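Local coordinates for protein PlaB phospholipase (PDB 6ZTI) that probably hydrolyses phospholipids as an alpha/beta hydrolase from Legionella pneumophila, and binds NAD(H), which mediates the tetramerization that controls its activity, at residues Ser136-Leu141 with Asn218-Val223; Lys199-Phe204 with Gly268-Ile273; Pro262-Ser267 with His285-Trp290. One frame throughout, in Å; residues are numbered along the deposited sequence.

Interaction 1: Ser136-Leu141 with Asn218-Val223; sequences SALAQL and NGVVRV. Unlike the reference sequence in segment 218-223: Asn218 (reference Asp). With SND (thionicotinamide-adenine-dinucleotide), chain H.
Ser136 reaches across to Val220 with one side-chain bond. Its OG donates to Val220 O at 3.0 Å and approaches 21° out of the carbonyl plane. The same oxygen accepts from Leu138 N two residues on, at 3.2 Å, which makes an ST turn. With chi1 at 166° the hydroxyl lies opposite its own backbone N, and from there it can serve both partners. Ala137 follows with two contacts. A water accepts a hydrogen bond from Ala137 N and donates to Val220 O at 2.8 Å, so this carbonyl is gripped by a hydroxyl and a water together. The methyl of Ala137 lies over one face of the Arg222 guanidinium, off-centre toward its rim, with CB 4.0 Å from NH2. That guanidinium is held by salt bridges to Glu214 and Asp380, and Phe394 adds a cation-pi contact. Leu138 extends its CD1 branch over the backbone of the other loop, 3.6 Å from Gly219 O. The same methyl also packs on Val220 CG2. The loop it meets is shaped by Asn218, which replaces the Asp of the reference sequence. Asn218 OD1 accepts from Val220 N and Val221 N, both at 2.9 Å, an Asx turn and an Asx motif on one oxygen. Gln140 and Leu141 turn to the bound thio-NAD instead: Gln140 OE1 lies 3.6 Å from C4D of a ribose, and Leu141 CD2 comes near the thioamide nitrogen. Residues 136-141 lie between strand 123-129 and helix 142-146. Residues 218-223 come from the long loop after the next strand of the parallel sheet, 191-197, and lead into helix 223-226, where Val223 packs on Phe258 and Val260 of edge strand 257-261.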
loop_
_atom_site.group_PDB
_atom_site.type_symbol
_atom_site.label_atom_id
_atom_site.label_comp_id
_atom_site.label_asym_id
_atom_site.label_seq_id
_atom_site.Cartn_x
_atom_site.Cartn_y
_atom_site.Cartn_z
ATOM N N SER B 136 17.612 10.367 13.217
ATOM C CA SER B 136 16.846 10.368 14.457
ATOM C C SER B 136 15.843 9.228 14.423
ATOM O O SER B 136 15.085 9.096 13.460
ATOM C CB SER B 136 16.091 11.685 14.661
ATOM O OG SER B 136 15.121 11.552 15.692
ATOM N N ALA B 137 15.828 8.418 15.481
ATOM C CA ALA B 137 14.878 7.315 15.555
ATOM C C ALA B 137 13.442 7.804 15.495
ATOM O O ALA B 137 12.552 7.050 15.081
ATOM C CB ALA B 137 15.113 6.521 16.839
ATOM N N LEU B 138 13.202 9.060 15.879
ATOM C CA LEU B 138 11.855 9.599 15.918
ATOM C C LEU B 138 11.288 9.871 14.527
ATOM O O LEU B 138 10.061 9.943 14.377
ATOM C CB LEU B 138 11.838 10.896 16.725
ATOM C CG LEU B 138 12.002 10.832 18.241
ATOM C CD1 LEU B 138 12.055 12.234 18.805
ATOM C CD2 LEU B 138 10.846 10.079 18.844
ATOM N N ALA B 139 12.145 10.027 13.513
ATOM C CA ALA B 139 11.672 10.454 12.197
ATOM C C ALA B 139 10.696 9.454 11.606
ATOM O O ALA B 139 9.719 9.839 10.951
ATOM C CB ALA B 139 12.860 10.658 11.248
ATOM N N GLN B 140 10.933 8.164 11.831
ATOM C CA GLN B 140 10.044 7.154 11.279
ATOM C C GLN B 140 8.631 7.290 11.835
ATOM O O GLN B 140 7.659 7.050 11.110
ATOM C CB GLN B 140 10.610 5.759 11.550
ATOM C CG GLN B 140 9.793 4.662 10.912
ATOM C CD GLN B 140 10.508 3.324 10.892
ATOM O OE1 GLN B 140 10.246 2.456 11.720
ATOM N NE2 GLN B 140 11.411 3.147 9.930
ATOM N N LEU B 141 8.486 7.704 13.096
ATOM C CA LEU B 141 7.165 7.959 13.657
ATOM C C LEU B 141 6.341 8.937 12.817
ATOM O O LEU B 141 5.141 9.086 13.055
ATOM C CB LEU B 141 7.282 8.490 15.080
ATOM C CG LEU B 141 8.098 7.620 16.033
ATOM C CD1 LEU B 141 7.992 8.173 17.441
ATOM C CD2 LEU B 141 7.651 6.153 16.005
ATOM N N ASN B 218 19.488 12.244 23.883
ATOM C CA ASN B 218 19.028 13.446 24.567
ATOM C C ASN B 218 17.525 13.655 24.413
ATOM O O ASN B 218 17.021 14.757 24.672
ATOM C CB ASN B 218 19.786 14.676 24.063
ATOM C CG ASN B 218 19.523 14.975 22.591
ATOM O OD1 ASN B 218 18.672 14.361 21.960
ATOM N ND2 ASN B 218 20.256 15.941 22.045
ATOM N N GLY B 219 16.804 12.610 24.017
ATOM C CA GLY B 219 15.397 12.684 23.727
ATOM C C GLY B 219 15.082 12.753 22.251
ATOM O O GLY B 219 13.951 12.459 21.863
ATOM N N VAL B 220 16.051 13.138 21.420
ATOM C CA VAL B 220 15.806 13.282 19.992
ATOM C C VAL B 220 16.909 12.607 19.186
ATOM O O VAL B 220 16.626 11.923 18.204
ATOM C CB VAL B 220 15.681 14.768 19.606
ATOM C CG1 VAL B 220 15.537 14.928 18.103
ATOM C CG2 VAL B 220 14.521 15.399 20.323
ATOM N N VAL B 221 18.169 12.801 19.575
ATOM C CA VAL B 221 19.309 12.267 18.841
ATOM C C VAL B 221 20.156 11.432 19.783
ATOM O O VAL B 221 20.470 11.859 20.899
ATOM C CB VAL B 221 20.155 13.383 18.196
ATOM C CG1 VAL B 221 19.413 14.001 17.035
ATOM C CG2 VAL B 221 20.527 14.452 19.220
ATOM N N ARG B 222 20.530 10.248 19.327
ATOM C CA ARG B 222 21.438 9.411 20.082
ATOM C C ARG B 222 22.842 10.003 20.020
ATOM O O ARG B 222 23.267 10.506 18.979
ATOM C CB ARG B 222 21.419 7.995 19.508
ATOM C CG ARG B 222 20.025 7.370 19.500
ATOM C CD ARG B 222 19.929 6.211 18.547
ATOM N NE ARG B 222 18.783 5.368 18.859
ATOM C CZ ARG B 222 18.343 4.366 18.100
ATOM N NH1 ARG B 222 18.940 4.076 16.957
ATOM N NH2 ARG B 222 17.289 3.653 18.488
ATOM N N VAL B 223 23.562 9.953 21.145
ATOM C CA VAL B 223 24.948 10.426 21.150
ATOM C C VAL B 223 25.698 9.852 19.958
ATOM O O VAL B 223 26.421 10.555 19.248
ATOM C CB VAL B 223 25.646 10.056 22.473
ATOM C CG1 VAL B 223 27.120 10.456 22.441
ATOM C CG2 VAL B 223 24.956 10.695 23.668
HETATM P PA SND H . 5.017 -0.343 17.572
HETATM O O1A SND H . 5.203 -1.734 17.063
HETATM O O2A SND H . 5.416 -0.045 18.991
HETATM O O5B SND H . 3.500 0.183 17.441
HETATM C C5B SND H . 2.767 -0.180 16.262
HETATM C C4B SND H . 1.625 0.792 16.123
HETATM O O4B SND H . 0.811 0.770 17.323
HETATM C C3B SND H . 2.043 2.247 15.919
HETATM O O3B SND H . 1.185 2.858 14.966
HETATM C C2B SND H . 1.859 2.850 17.309
HETATM O O2B SND H . 1.621 4.248 17.265
HETATM C C1B SND H . 0.620 2.093 17.777
HETATM N N9A SND H . 0.457 2.061 19.225
HETATM C C8A SND H . 1.174 1.310 20.120
HETATM N N7A SND H . 0.895 1.562 21.375
HETATM C C5A SND H . -0.074 2.555 21.302
HETATM C C6A SND H . -0.741 3.298 22.291
HETATM N N6A SND H . -0.582 3.096 23.603
HETATM N N1A SND H . -1.605 4.253 21.880
HETATM C C2A SND H . -1.802 4.422 20.571
HETATM N N3A SND H . -1.240 3.769 19.549
HETATM C C4A SND H . -0.367 2.856 19.984
HETATM O O3 SND H . 5.830 0.651 16.638
HETATM P PN SND H . 5.991 2.240 16.552
HETATM O O1N SND H . 5.565 2.802 17.857
HETATM O O2N SND H . 5.336 2.695 15.311
HETATM O O5D SND H . 7.585 2.353 16.390
HETATM C C5D SND H . 8.185 2.348 15.076
HETATM C C4D SND H . 9.481 1.564 15.091
HETATM O O4D SND H . 10.352 2.057 16.139
HETATM C C3D SND H . 9.362 0.064 15.353
HETATM O O3D SND H . 10.431 -0.596 14.676
HETATM C C2D SND H . 9.499 -0.005 16.875
HETATM O O2D SND H . 9.913 -1.277 17.364
HETATM C C1D SND H . 10.590 1.039 17.081
HETATM N N1N SND H . 10.466 1.645 18.485
HETATM C C2N SND H . 9.573 2.639 18.620
HETATM C C3N SND H . 9.466 3.312 19.820
HETATM C C7N SND H . 8.586 4.506 19.932
HETATM S S7N SND H . 9.101 5.871 20.731
HETATM N N7N SND H . 7.411 4.442 19.341
HETATM C C4N SND H . 10.280 2.926 20.877
HETATM C C5N SND H . 11.172 1.881 20.718
HETATM C C6N SND H . 11.254 1.244 19.501
HETATM O O HOH W 1 17.125 9.165 17.975
#

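Interaction 2: Lys199-Phe204 with Gly268-Ile273; sequences KIDRQF and GKNIGI. With SND (thionicotinamide-adenine-dinucleotide), chain I.
Asp201 and Asn270 make the main polar contact between these two loops. Asn270 ND2 donates to Asp201 OD2 at 3.3 Å, with an N-H...O angle of 165°. The carboxylate uses its syn lone pair, and the oxygen lies in the amide plane of Asn270. A weak bond runs from the same ND2 to Gln203 OE1. Gln203 and Asn270 each have a second deposited conformer, so these amide bonds describe one alternative only. Beside them Ile271 supplies the apolar part. Its CD1 touches Lys199 CG at 3.9 Å, and its CG1 packs against the Asp201 side chain. Phe204 turns its ring edge to Gly268, with CE2 4.4 Å from CA. A water bound by Ile271 N also sits by Asp201 OD2, although that approach is doubtfully short.

The second shell fixes Asp201. Its OD1 accepts from Gln203 N at 3.3 Å, an Asx turn, while Phe204 N bonds to Asp201 O. On the far loop Gly272 N returns to Gly268 O. Arg202, next to Asp201, offers its carbonyl O to the thioamide N7N of a thio-NAD at 3.1 Å. Its guanidinium forms a salt bridge with Glu324 and a cation-pi contact with Tyr335. The carboxylate therefore serves both its own turn and the partner loop, and the neighbouring residue gives one backbone bond to the dinucleotide.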
loop_
_atom_site.group_PDB
_atom_site.type_symbol
_atom_site.label_atom_id
_atom_site.label_comp_id
_atom_site.label_asym_id
_atom_site.label_seq_id
_atom_site.Cartn_x
_atom_site.Cartn_y
_atom_site.Cartn_z
ATOM N N LYS B 199 21.190 13.962 28.444
ATOM C CA LYS B 199 20.220 14.106 29.520
ATOM C C LYS B 199 18.813 14.143 28.928
ATOM O O LYS B 199 18.571 14.855 27.950
ATOM C CB LYS B 199 20.490 15.400 30.297
ATOM C CG LYS B 199 19.995 15.409 31.723
ATOM C CD LYS B 199 20.892 14.552 32.607
ATOM C CE LYS B 199 20.539 14.727 34.076
ATOM N NZ LYS B 199 21.086 13.618 34.909
ATOM N N ILE B 200 17.889 13.376 29.503
ATOM C CA ILE B 200 16.482 13.469 29.123
ATOM C C ILE B 200 15.852 14.567 29.958
ATOM O O ILE B 200 16.043 14.614 31.179
ATOM C CB ILE B 200 15.738 12.140 29.339
ATOM C CG1 ILE B 200 16.392 11.001 28.557
ATOM C CG2 ILE B 200 14.262 12.300 28.953
ATOM C CD1 ILE B 200 16.540 11.258 27.064
ATOM N N ASP B 201 15.115 15.463 29.312
ATOM C CA ASP B 201 14.263 16.369 30.075
ATOM C C ASP B 201 12.989 15.583 30.365
ATOM O O ASP B 201 12.113 15.439 29.505
ATOM C CB ASP B 201 13.982 17.675 29.346
ATOM C CG ASP B 201 13.245 18.682 30.241
ATOM O OD1 ASP B 201 12.605 18.239 31.214
ATOM O OD2 ASP B 201 13.308 19.906 30.001
ATOM N N ARG B 202 12.895 15.059 31.585
ATOM C CA ARG B 202 11.877 14.063 31.902
ATOM C C ARG B 202 10.483 14.659 31.987
ATOM O O ARG B 202 9.510 13.898 32.035
ATOM C CB ARG B 202 12.264 13.349 33.202
ATOM C CG ARG B 202 13.613 12.636 33.063
ATOM C CD ARG B 202 13.759 11.425 33.955
ATOM N NE ARG B 202 15.007 10.745 33.662
ATOM C CZ ARG B 202 15.156 9.844 32.699
ATOM N NH1 ARG B 202 14.129 9.491 31.932
ATOM N NH2 ARG B 202 16.341 9.294 32.502
ATOM N N GLN B 203 10.369 15.991 31.997
ATOM C CA GLN B 203 9.068 16.638 31.886
ATOM C C GLN B 203 8.444 16.445 30.514
ATOM O O GLN B 203 7.237 16.648 30.363
ATOM C CB GLN B 203 9.185 18.141 32.153
ATOM C CG GLN B 203 9.644 18.508 33.536
ATOM C CD GLN B 203 9.454 19.990 33.828
ATOM O OE1 GLN B 203 9.081 20.767 32.944
ATOM N NE2 GLN B 203 9.700 20.384 35.072
ATOM N N PHE B 204 9.234 16.075 29.513
ATOM C CA PHE B 204 8.767 15.999 28.137
ATOM C C PHE B 204 8.873 14.578 27.600
ATOM O O PHE B 204 9.162 14.355 26.425
ATOM C CB PHE B 204 9.546 16.969 27.249
ATOM C CG PHE B 204 9.452 18.410 27.684
ATOM C CD1 PHE B 204 8.392 18.856 28.464
ATOM C CD2 PHE B 204 10.427 19.322 27.309
ATOM C CE1 PHE B 204 8.309 20.186 28.868
ATOM C CE2 PHE B 204 10.348 20.652 27.707
ATOM C CZ PHE B 204 9.287 21.081 28.487
ATOM N N GLY B 268 14.240 22.823 24.990
ATOM C CA GLY B 268 13.554 23.302 26.172
ATOM C C GLY B 268 14.367 24.320 26.944
ATOM O O GLY B 268 15.605 24.297 26.958
ATOM N N LYS B 269 13.659 25.236 27.613
ATOM C CA LYS B 269 14.343 26.274 28.381
ATOM C C LYS B 269 14.993 25.725 29.653
ATOM O O LYS B 269 15.938 26.336 30.160
ATOM C CB LYS B 269 13.366 27.411 28.719
ATOM C CG LYS B 269 12.955 28.234 27.493
ATOM C CD LYS B 269 12.419 29.601 27.865
ATOM C CE LYS B 269 10.941 29.561 28.210
ATOM N NZ LYS B 269 10.405 30.938 28.451
ATOM N N ASN B 270 14.545 24.570 30.154
ATOM C CA ASN B 270 15.144 23.999 31.361
ATOM C C ASN B 270 16.597 23.606 31.117
ATOM O O ASN B 270 17.516 24.127 31.763
ATOM C CB ASN B 270 14.351 22.772 31.832
ATOM C CG ASN B 270 12.931 23.099 32.255
ATOM O OD1 ASN B 270 12.680 24.102 32.924
ATOM N ND2 ASN B 270 11.988 22.234 31.872
ATOM N N ILE B 271 16.828 22.671 30.194
ATOM C CA ILE B 271 18.178 22.148 29.996
ATOM C C ILE B 271 18.488 21.871 28.530
ATOM O O ILE B 271 19.379 21.078 28.215
ATOM C CB ILE B 271 18.378 20.873 30.834
ATOM C CG1 ILE B 271 17.318 19.830 30.476
ATOM C CG2 ILE B 271 18.302 21.182 32.315
ATOM C CD1 ILE B 271 17.742 18.420 30.827
ATOM N N GLY B 272 17.767 22.524 27.624
ATOM C CA GLY B 272 18.072 22.381 26.211
ATOM C C GLY B 272 19.483 22.845 25.891
ATOM O O GLY B 272 19.939 23.883 26.373
ATOM N N ILE B 273 20.163 22.081 25.025
ATOM C CA ILE B 273 21.591 22.313 24.796
ATOM C C ILE B 273 21.880 23.755 24.374
ATOM O O ILE B 273 22.928 24.302 24.737
ATOM C CB ILE B 273 22.143 21.304 23.775
ATOM C CG1 ILE B 273 23.653 21.496 23.590
ATOM C CG2 ILE B 273 21.432 21.435 22.442
ATOM C CD1 ILE B 273 24.369 20.278 22.998
HETATM P PA SND I . 8.783 2.563 29.322
HETATM O O1A SND I . 8.503 4.021 29.556
HETATM O O2A SND I . 10.112 2.247 28.672
HETATM O O5B SND I . 7.600 1.897 28.432
HETATM C C5B SND I . 7.679 0.578 27.856
HETATM C C4B SND I . 6.664 0.583 26.737
HETATM O O4B SND I . 5.377 0.974 27.275
HETATM C C3B SND I . 6.944 1.575 25.613
HETATM O O3B SND I . 6.397 1.135 24.379
HETATM C C2B SND I . 6.225 2.830 26.098
HETATM O O2B SND I . 5.887 3.698 25.024
HETATM C C1B SND I . 4.974 2.212 26.727
HETATM N N9A SND I . 4.356 3.005 27.788
HETATM C C8A SND I . 4.992 3.734 28.760
HETATM N N7A SND I . 4.179 4.365 29.571
HETATM C C5A SND I . 2.919 4.030 29.102
HETATM C C6A SND I . 1.623 4.393 29.514
HETATM N N6A SND I . 1.373 5.218 30.534
HETATM N N1A SND I . 0.577 3.884 28.826
HETATM C C2A SND I . 0.822 3.075 27.792
HETATM N N3A SND I . 1.998 2.679 27.300
HETATM C C4A SND I . 3.012 3.190 28.005
HETATM O O3 SND I . 8.620 1.684 30.635
HETATM P PN SND I . 8.895 1.815 32.204
HETATM O O1N SND I . 10.181 2.516 32.398
HETATM O O2N SND I . 8.699 0.488 32.823
HETATM O O5D SND I . 7.694 2.791 32.584
HETATM C C5D SND I . 7.164 2.898 33.913
HETATM C C4D SND I . 6.542 4.266 34.019
HETATM O O4D SND I . 7.575 5.278 33.976
HETATM C C3D SND I . 5.552 4.616 32.906
HETATM O O3D SND I . 4.420 5.236 33.497
HETATM C C2D SND I . 6.366 5.546 32.002
HETATM O O2D SND I . 5.590 6.491 31.275
HETATM C C1D SND I . 7.226 6.252 33.035
HETATM N N1N SND I . 8.477 6.746 32.392
HETATM C C2N SND I . 8.712 8.065 32.488
HETATM C C3N SND I . 9.884 8.595 31.991
HETATM C C7N SND I . 10.148 10.056 32.047
HETATM S S7N SND I . 11.609 10.673 31.545
HETATM N N7N SND I . 9.173 10.820 32.496
HETATM C C4N SND I . 10.803 7.738 31.402
HETATM C C5N SND I . 10.526 6.387 31.298
HETATM C C6N SND I . 9.346 5.905 31.799
HETATM O O HOH W 2 14.688 21.585 28.781
#

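Interaction 3: Pro262-Ser267 with His285-Trp290; sequences PGLSHS and HPTAIW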
loop_
_atom_site.group_PDB
_atom_site.type_symbol
_atom_site.label_atom_id
_atom_site.label_comp_id
_atom_site.label_asym_id
_atom_site.label_seq_id
_atom_site.Cartn_x
_atom_site.Cartn_y
_atom_site.Cartn_z
ATOM N N PRO B 262 27.743 17.854 30.072
ATOM C CA PRO B 262 26.890 17.381 31.172
ATOM C C PRO B 262 25.582 18.144 31.318
ATOM O O PRO B 262 25.537 19.375 31.234
ATOM C CB PRO B 262 27.772 17.602 32.410
ATOM C CG PRO B 262 28.563 18.817 32.057
ATOM C CD PRO B 262 28.879 18.648 30.571
ATOM N N GLY B 263 24.517 17.386 31.578
ATOM C CA GLY B 263 23.262 17.932 32.062
ATOM C C GLY B 263 22.378 18.569 31.023
ATOM O O GLY B 263 21.511 19.378 31.370
ATOM N N LEU B 264 22.546 18.217 29.760
ATOM C CA LEU B 264 21.927 18.939 28.657
ATOM C C LEU B 264 21.088 18.004 27.797
ATOM O O LEU B 264 21.547 16.919 27.417
ATOM C CB LEU B 264 23.006 19.621 27.817
ATOM C CG LEU B 264 23.842 20.709 28.501
ATOM C CD1 LEU B 264 24.841 21.244 27.517
ATOM C CD2 LEU B 264 22.969 21.833 29.015
ATOM N N SER B 265 19.861 18.434 27.481
ATOM C CA SER B 265 18.934 17.695 26.638
ATOM C C SER B 265 18.886 18.348 25.264
ATOM O O SER B 265 19.635 19.277 24.968
ATOM C CB SER B 265 17.541 17.656 27.264
ATOM O OG SER B 265 16.974 18.962 27.312
ATOM N N HIS B 266 17.977 17.882 24.410
ATOM C CA HIS B 266 17.922 18.431 23.059
ATOM C C HIS B 266 17.338 19.839 23.037
ATOM O O HIS B 266 17.864 20.722 22.349
ATOM C CB HIS B 266 17.104 17.519 22.150
ATOM C CG HIS B 266 17.327 17.764 20.686
ATOM N ND1 HIS B 266 18.510 17.448 20.050
ATOM C CD2 HIS B 266 16.515 18.284 19.735
ATOM C CE1 HIS B 266 18.417 17.764 18.770
ATOM N NE2 HIS B 266 17.214 18.264 18.551
ATOM N N SER B 267 16.256 20.063 23.784
ATOM C CA SER B 267 15.411 21.230 23.630
ATOM C C SER B 267 14.923 21.689 24.992
ATOM O O SER B 267 15.157 21.042 26.018
ATOM C CB SER B 267 14.218 20.909 22.721
ATOM O OG SER B 267 14.665 20.537 21.437
ATOM N N HIS B 285 27.450 28.050 31.712
ATOM C CA HIS B 285 26.712 27.104 30.898
ATOM C C HIS B 285 27.688 26.290 30.060
ATOM O O HIS B 285 28.493 26.880 29.335
ATOM C CB HIS B 285 25.744 27.845 29.990
ATOM C CG HIS B 285 24.661 26.981 29.428
ATOM N ND1 HIS B 285 24.910 25.979 28.519
ATOM C CD2 HIS B 285 23.325 26.970 29.647
ATOM C CE1 HIS B 285 23.772 25.385 28.204
ATOM N NE2 HIS B 285 22.795 25.972 28.870
ATOM N N PRO B 286 27.660 24.954 30.122
ATOM C CA PRO B 286 28.663 24.190 29.357
ATOM C C PRO B 286 28.668 24.513 27.880
ATOM O O PRO B 286 29.747 24.641 27.297
ATOM C CB PRO B 286 28.269 22.728 29.611
ATOM C CG PRO B 286 27.456 22.754 30.852
ATOM C CD PRO B 286 26.746 24.067 30.869
ATOM N N THR B 287 27.495 24.636 27.249
ATOM C CA THR B 287 27.455 24.910 25.816
ATOM C C THR B 287 28.168 26.217 25.491
ATOM O O THR B 287 29.014 26.274 24.593
ATOM C CB THR B 287 26.007 24.975 25.323
ATOM O OG1 THR B 287 25.298 23.801 25.724
ATOM C CG2 THR B 287 25.966 25.091 23.805
ATOM N N ALA B 288 27.823 27.286 26.210
ATOM C CA ALA B 288 28.413 28.591 25.933
ATOM C C ALA B 288 29.920 28.569 26.153
ATOM O O ALA B 288 30.686 29.107 25.340
ATOM C CB ALA B 288 27.757 29.649 26.817
ATOM N N ILE B 289 30.361 27.942 27.245
ATOM C CA ILE B 289 31.781 27.908 27.575
ATOM C C ILE B 289 32.565 27.172 26.503
ATOM O O ILE B 289 33.657 27.599 26.112
ATOM C CB ILE B 289 31.989 27.273 28.964
ATOM C CG1 ILE B 289 31.523 28.237 30.076
ATOM C CG2 ILE B 289 33.462 26.889 29.162
ATOM C CD1 ILE B 289 31.192 27.542 31.381
ATOM N N TRP B 290 32.036 26.051 26.011
ATOM C CA TRP B 290 32.808 25.279 25.047
ATOM C C TRP B 290 32.661 25.812 23.630
ATOM O O TRP B 290 33.578 25.632 22.822
ATOM C CB TRP B 290 32.419 23.801 25.130
ATOM C CG TRP B 290 33.030 23.188 26.340
ATOM C CD1 TRP B 290 32.404 22.872 27.507
ATOM C CD2 TRP B 290 34.413 22.880 26.531
ATOM N NE1 TRP B 290 33.308 22.359 28.405
ATOM C CE2 TRP B 290 34.550 22.359 27.832
ATOM C CE3 TRP B 290 35.548 22.983 25.722
ATOM C CZ2 TRP B 290 35.775 21.933 28.339
ATOM C CZ3 TRP B 290 36.763 22.575 26.229
ATOM C CH2 TRP B 290 36.867 22.049 27.527
#
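Leu264 and Pro262 pack on the start of helix 286-296 in a mostly apolar contact. It joins the loop that leaves edge strand 257-261 of the parallel sheet to the helix that follows in the chain. Leu264 carries most of it. Its chi1 of -64° sets CG opposite the carbonyl carbon, and the two methyls then point to different residues. CD1 comes to 3.2 Å from Thr287 OG1, a tight approach for a methyl and an oxygen, and also meets Pro286 CB at 4.3 Å. CD2 lies 3.7 Å from His285 CE1 and meets the imidazole at a slant. Pro262 adds the outer part, where its CD touches Pro286 CB at 4.2 Å and its carbonyl O faces Pro286 CG.

The helix begins in a defined way. His285 is the N-cap, and its ND1 accepts from Thr287 N at 3.2 Å. The donor is in the ring plane, but the N-H...N angle of 137° is far from straight. Pro286 takes the first helical position, where its missing N-H costs no helix bond. In this alpha/beta hydrolase the parallel sheet is flanked by helices, and this one follows the last strand. The side chains of His285 and Thr287 also have partners beyond the two segments: His285 NE2 bonds with Ser276, and Thr287 OG1 bonds with the carbonyl of Ile273. Both partners lie on the connecting loop, which is thus tied to the first turn of the helix. Further along, Trp290 lies against Leu261 of the strand and against Leu306 and Leu310 of helix 300-320.

In the fold
The three contacts touch one another at the loops that follow strands of the parallel sheet. Interactions 2 and 3 are nearest, with centres about 10 Å apart, and Ser265 N is 2.8 Å from Ile271 O. Interaction 1 joins interaction 3 where Asn218 ND2 lies 3.0 Å from His266 ND1. The arrangement of Ser100, His266 and residue 218 (Asn here, Asp in the reference) is consistent with the catalytic triad of an alpha/beta hydrolase. Interaction 1 meets interaction 2 through Ile200 CD1, 3.3 Å from Gly219 N. Interactions 1 and 2 each border a different thio-NAD, and both dinucleotides also bond to a second subunit. Interaction 3 lies away from them.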